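Local coordinates for protein fatty acid synthase 1, isoform A (Drosophila melanogaster, PDB 6FN6) that probably carries out the reductive and dehydrating steps of long-chain saturated fatty acid synthesis, as the modifying region of a multifunctional NADPH-dependent synthase, at residues Phe20-Gly23 with Arg29-Phe32; Ser669-Trp674 with Gly842-Gln847. One frame throughout, in Å; residues are numbered along the deposited sequence.

Contact 1: Phe20-Gly23 with Arg29-Phe32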
loop_
_atom_site.group_PDB
_atom_site.type_symbol
_atom_site.label_atom_id
_atom_site.label_comp_id
_atom_site.label_asym_id
_atom_site.label_seq_id
_atom_site.Cartn_x
_atom_site.Cartn_y
_atom_site.Cartn_z
ATOM N N PHE A 20 6.015 -38.807 -8.045
ATOM C CA PHE A 20 5.725 -38.091 -9.288
ATOM C C PHE A 20 6.367 -36.700 -9.354
ATOM O O PHE A 20 6.641 -36.191 -10.440
ATOM C CB PHE A 20 4.211 -37.957 -9.470
ATOM C CG PHE A 20 3.583 -36.923 -8.579
ATOM C CD1 PHE A 20 3.274 -37.220 -7.262
ATOM C CD2 PHE A 20 3.305 -35.654 -9.058
ATOM C CE1 PHE A 20 2.699 -36.270 -6.441
ATOM C CE2 PHE A 20 2.728 -34.700 -8.241
ATOM C CZ PHE A 20 2.427 -35.008 -6.931
ATOM N N LEU A 21 6.612 -36.097 -8.196
ATOM C CA LEU A 21 7.110 -34.724 -8.137
ATOM C C LEU A 21 8.438 -34.555 -8.876
ATOM O O LEU A 21 8.793 -33.450 -9.289
ATOM C CB LEU A 21 7.274 -34.284 -6.678
ATOM C CG LEU A 21 5.984 -34.155 -5.865
ATOM C CD1 LEU A 21 6.298 -33.978 -4.390
ATOM C CD2 LEU A 21 5.135 -33.002 -6.375
ATOM N N ALA A 22 9.171 -35.650 -9.042
ATOM C CA ALA A 22 10.442 -35.609 -9.752
ATOM C C ALA A 22 10.241 -35.158 -11.199
ATOM O O ALA A 22 11.165 -34.654 -11.835
ATOM C CB ALA A 22 11.116 -36.967 -9.707
ATOM N N GLY A 23 9.032 -35.350 -11.714
ATOM C CA GLY A 23 8.709 -34.955 -13.071
ATOM C C GLY A 23 8.772 -33.459 -13.297
ATOM O O GLY A 23 8.967 -33.004 -14.423
ATOM N N ARG A 29 17.041 -29.287 -12.162
ATOM C CA ARG A 29 16.778 -29.514 -10.747
ATOM C C ARG A 29 15.284 -29.683 -10.470
ATOM O O ARG A 29 14.442 -29.110 -11.165
ATOM C CB ARG A 29 17.354 -28.357 -9.918
ATOM C CG ARG A 29 17.222 -26.982 -10.577
ATOM C CD ARG A 29 17.933 -25.883 -9.793
ATOM N NE ARG A 29 17.922 -24.615 -10.527
ATOM C CZ ARG A 29 16.987 -23.672 -10.420
ATOM N NH1 ARG A 29 15.959 -23.827 -9.595
ATOM N NH2 ARG A 29 17.084 -22.564 -11.143
ATOM N N ILE A 30 14.965 -30.487 -9.459
ATOM C CA ILE A 30 13.577 -30.733 -9.085
ATOM C C ILE A 30 13.062 -29.554 -8.267
ATOM O O ILE A 30 13.645 -29.198 -7.241
ATOM C CB ILE A 30 13.429 -32.053 -8.299
ATOM C CG1 ILE A 30 13.916 -33.234 -9.144
ATOM C CG2 ILE A 30 11.976 -32.263 -7.868
ATOM C CD1 ILE A 30 14.031 -34.542 -8.378
ATOM N N LEU A 31 11.958 -28.963 -8.714
ATOM C CA LEU A 31 11.333 -27.859 -7.995
ATOM C C LEU A 31 9.951 -28.252 -7.510
ATOM O O LEU A 31 9.150 -28.791 -8.276
ATOM C CB LEU A 31 11.221 -26.623 -8.886
ATOM C CG LEU A 31 12.393 -25.647 -8.847
ATOM C CD1 LEU A 31 13.621 -26.297 -9.454
ATOM C CD2 LEU A 31 12.031 -24.366 -9.574
ATOM N N PHE A 32 9.663 -27.982 -6.241
ATOM C CA PHE A 32 8.320 -28.217 -5.741
ATOM C C PHE A 32 7.390 -27.255 -6.462
ATOM O O PHE A 32 7.558 -26.041 -6.358
ATOM C CB PHE A 32 8.222 -28.028 -4.232
ATOM C CG PHE A 32 6.976 -28.624 -3.643
ATOM C CD1 PHE A 32 6.856 -29.997 -3.502
ATOM C CD2 PHE A 32 5.916 -27.820 -3.256
ATOM C CE1 PHE A 32 5.711 -30.557 -2.973
ATOM C CE2 PHE A 32 4.767 -28.373 -2.725
ATOM C CZ PHE A 32 4.664 -29.744 -2.584
#

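Contact 2: Ser669-Trp674 with Gly842-Gln847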
loop_
_atom_site.group_PDB
_atom_site.type_symbol
_atom_site.label_atom_id
_atom_site.label_comp_id
_atom_site.label_asym_id
_atom_site.label_seq_id
_atom_site.Cartn_x
_atom_site.Cartn_y
_atom_site.Cartn_z
ATOM N N SER A 669 17.633 9.665 -31.946
ATOM C CA SER A 669 16.452 10.387 -32.410
ATOM C C SER A 669 16.628 11.897 -32.243
ATOM O O SER A 669 17.008 12.363 -31.168
ATOM C CB SER A 669 15.210 9.917 -31.652
ATOM O OG SER A 669 14.087 10.720 -31.966
ATOM N N LYS A 670 16.348 12.659 -33.299
ATOM C CA LYS A 670 16.568 14.104 -33.272
ATOM C C LYS A 670 15.755 14.764 -32.169
ATOM O O LYS A 670 16.197 15.740 -31.562
ATOM C CB LYS A 670 16.202 14.743 -34.612
ATOM C CG LYS A 670 16.948 14.185 -35.814
ATOM C CD LYS A 670 16.488 14.862 -37.098
ATOM C CE LYS A 670 17.067 14.192 -38.336
ATOM N NZ LYS A 670 18.533 14.419 -38.474
ATOM N N ARG A 671 14.567 14.230 -31.905
ATOM C CA ARG A 671 13.716 14.782 -30.862
ATOM C C ARG A 671 14.450 14.763 -29.530
ATOM O O ARG A 671 14.325 15.693 -28.733
ATOM C CB ARG A 671 12.403 14.005 -30.756
ATOM C CG ARG A 671 11.548 14.058 -32.012
ATOM C CD ARG A 671 10.202 13.396 -31.778
ATOM N NE ARG A 671 10.329 11.960 -31.535
ATOM C CZ ARG A 671 10.187 11.019 -32.464
ATOM N NH1 ARG A 671 9.913 11.343 -33.724
ATOM N NH2 ARG A 671 10.322 9.743 -32.133
ATOM N N MET A 672 15.212 13.701 -29.291
ATOM C CA MET A 672 15.957 13.576 -28.047
ATOM C C MET A 672 17.452 13.816 -28.260
ATOM O O MET A 672 18.278 12.941 -28.002
ATOM C CB MET A 672 15.714 12.195 -27.428
ATOM C CG MET A 672 14.363 12.078 -26.728
ATOM S SD MET A 672 13.823 10.382 -26.439
ATOM C CE MET A 672 13.349 9.878 -28.092
ATOM N N MET A 673 17.787 15.017 -28.722
ATOM C CA MET A 673 19.180 15.436 -28.861
ATOM C C MET A 673 19.354 16.918 -28.545
ATOM O O MET A 673 18.493 17.742 -28.852
ATOM C CB MET A 673 19.733 15.159 -30.265
ATOM C CG MET A 673 20.011 13.698 -30.557
ATOM S SD MET A 673 21.090 13.464 -31.990
ATOM C CE MET A 673 20.014 13.836 -33.360
ATOM N N TRP A 674 20.482 17.242 -27.924
ATOM C CA TRP A 674 20.846 18.622 -27.642
ATOM C C TRP A 674 22.199 18.893 -28.291
ATOM O O TRP A 674 23.070 18.025 -28.296
ATOM C CB TRP A 674 20.930 18.879 -26.136
ATOM C CG TRP A 674 19.716 18.479 -25.361
ATOM C CD1 TRP A 674 18.700 19.291 -24.949
ATOM C CD2 TRP A 674 19.399 17.166 -24.885
ATOM N NE1 TRP A 674 17.766 18.564 -24.250
ATOM C CE2 TRP A 674 18.173 17.256 -24.196
ATOM C CE3 TRP A 674 20.033 15.924 -24.975
ATOM C CZ2 TRP A 674 17.568 16.150 -23.603
ATOM C CZ3 TRP A 674 19.430 14.827 -24.385
ATOM C CH2 TRP A 674 18.211 14.948 -23.709
ATOM N N GLY A 842 7.109 5.977 -25.385
ATOM C CA GLY A 842 5.791 6.573 -25.522
ATOM C C GLY A 842 5.639 7.572 -26.654
ATOM O O GLY A 842 6.426 7.589 -27.598
ATOM N N GLU A 843 4.608 8.406 -26.548
ATOM C CA GLU A 843 4.275 9.378 -27.585
ATOM C C GLU A 843 5.389 10.400 -27.788
ATOM O O GLU A 843 6.367 10.425 -27.041
ATOM C CB GLU A 843 2.970 10.097 -27.235
ATOM C CG GLU A 843 1.777 9.168 -27.051
ATOM C CD GLU A 843 1.535 8.279 -28.257
ATOM O OE1 GLU A 843 1.695 8.764 -29.397
ATOM O OE2 GLU A 843 1.184 7.096 -28.065
ATOM N N GLU A 844 5.226 11.249 -28.799
ATOM C CA GLU A 844 6.290 12.151 -29.228
ATOM C C GLU A 844 6.299 13.483 -28.479
ATOM O O GLU A 844 7.358 13.963 -28.075
ATOM C CB GLU A 844 6.171 12.420 -30.731
ATOM C CG GLU A 844 6.510 11.220 -31.608
ATOM C CD GLU A 844 5.414 10.170 -31.621
ATOM O OE1 GLU A 844 4.339 10.419 -31.034
ATOM O OE2 GLU A 844 5.630 9.093 -32.219
ATOM N N GLU A 845 5.126 14.080 -28.299
ATOM C CA GLU A 845 5.041 15.417 -27.718
ATOM C C GLU A 845 5.677 15.464 -26.334
ATOM O O GLU A 845 6.286 16.468 -25.957
ATOM C CB GLU A 845 3.587 15.882 -27.639
ATOM C CG GLU A 845 3.416 17.269 -27.026
ATOM C CD GLU A 845 4.277 18.325 -27.702
ATOM O OE1 GLU A 845 4.613 18.153 -28.895
ATOM O OE2 GLU A 845 4.623 19.325 -27.038
ATOM N N MET A 846 5.530 14.381 -25.578
ATOM C CA MET A 846 6.122 14.294 -24.247
ATOM C C MET A 846 7.646 14.343 -24.343
ATOM O O MET A 846 8.309 14.983 -23.526
ATOM C CB MET A 846 5.671 13.012 -23.544
ATOM C CG MET A 846 5.934 12.997 -22.050
ATOM S SD MET A 846 5.146 14.370 -21.181
ATOM C CE MET A 846 6.585 15.304 -20.677
ATOM N N GLN A 847 8.193 13.655 -25.343
ATOM C CA GLN A 847 9.631 13.663 -25.586
ATOM C C GLN A 847 10.123 15.070 -25.907
ATOM O O GLN A 847 11.171 15.499 -25.428
ATOM C CB GLN A 847 9.990 12.718 -26.736
ATOM C CG GLN A 847 9.725 11.251 -26.453
ATOM C CD GLN A 847 9.710 10.414 -27.717
ATOM O OE1 GLN A 847 9.905 10.929 -28.818
ATOM N NE2 GLN A 847 9.488 9.114 -27.563
#

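Contact 1: Phe20-Gly23 with Arg29-Phe32
Ile30 meets the 3-10 turn Phe20-Gly23 with both of its branches. The methyl CG2 approaches the carbonyl of Leu21, 3.7 Å from Leu21 O. The CG1 branch, beside the backbone N (chi1 -60°), carries CD1 over Ala22, where Ile30 CD1 lies 4.0 Å from Ala22 CB and as near to Ala22 CA. Cutting Ile30 back to an alanine would probably leave a gap beside Ala22 and take the apolar cover from this end of the turn. In sequence the two segments bracket His24, the predicted proton acceptor, within what is predicted to be the N-terminal hotdog fold of the dehydratase. Leu31 faces away from the turn, but its carbonyl is hydrogen-bonded to ND1 of His24, so the strand meets the likely catalytic side chain between the two residues that pack on the turn. At Phe32 a first torsion of -164°, CG opposite the backbone N, brings the ring edge up to Leu21. Leu21 CD1 then sits at the edge of the ring, near its plane, 3.7 Å from Phe32 CE1 and 4.1 Å from Phe32 CD1. Beyond this contact the Phe32 ring meets Tyr37 edge-to-face and Phe79 with the planes inclined.

Contact 2: Ser669-Trp674 with Gly842-Gln847
Gln847 OE1 accepts a hydrogen bond from Arg671 NE at 2.9 Å, with an N-H...O angle of 149°. The donor lies almost straight out from the amide carbonyl, while the oxygen is tilted by 20° from the guanidinium plane. Through the other arm of the amide, Gln847 NE2 gives a hydrogen bond to Val839 O, so both ends of the buried amide are engaged, which should hold its rotation. Arg671 bends at chi3 (-66°), which turns its guanidinium across the first turn of helix 844-860. Glu844 CG covers one face of that group, 3.8 Å from Arg671 CZ, and Ser669 OG approaches the opposite face. The methyl of Met672 also rests against the amide, with Met672 CE 3.7 Å from Gln847 CD. The contact thus ties the turn between strands 665-669 and 673-675 of the enoylreductase to a helix that follows its nucleotide-binding-type parallel sheet. Glu844 lends Arg671 its methylene group, not a salt bridge, since Glu844 OE2 stays 4.7 Å from Arg671 NH2. The carboxylate may still favour the arginine's positive charge through space, but the direct polar link is from a charged donor to a neutral amide.

How the contacts relate
The two contacts follow one another along the chain, contact 1 closing long before contact 2 opens, and they share no strand, sheet or helix. Their centres stand 50 Å apart and their nearest atoms about 33 Å apart. Contact 1 is local, joining segments only a few residues apart around the predicted catalytic histidine of the dehydratase. Contact 2 spans 167 intervening residues, which include the six-stranded parallel sheet, and brings two parts of the enoylreductase together away from the annotated sites. In this pair each contact lies wholly within one catalytic unit, beside a likely active site in the dehydratase and between distant chain segments in the enoylreductase, as suits a synthase made of separately folded domains.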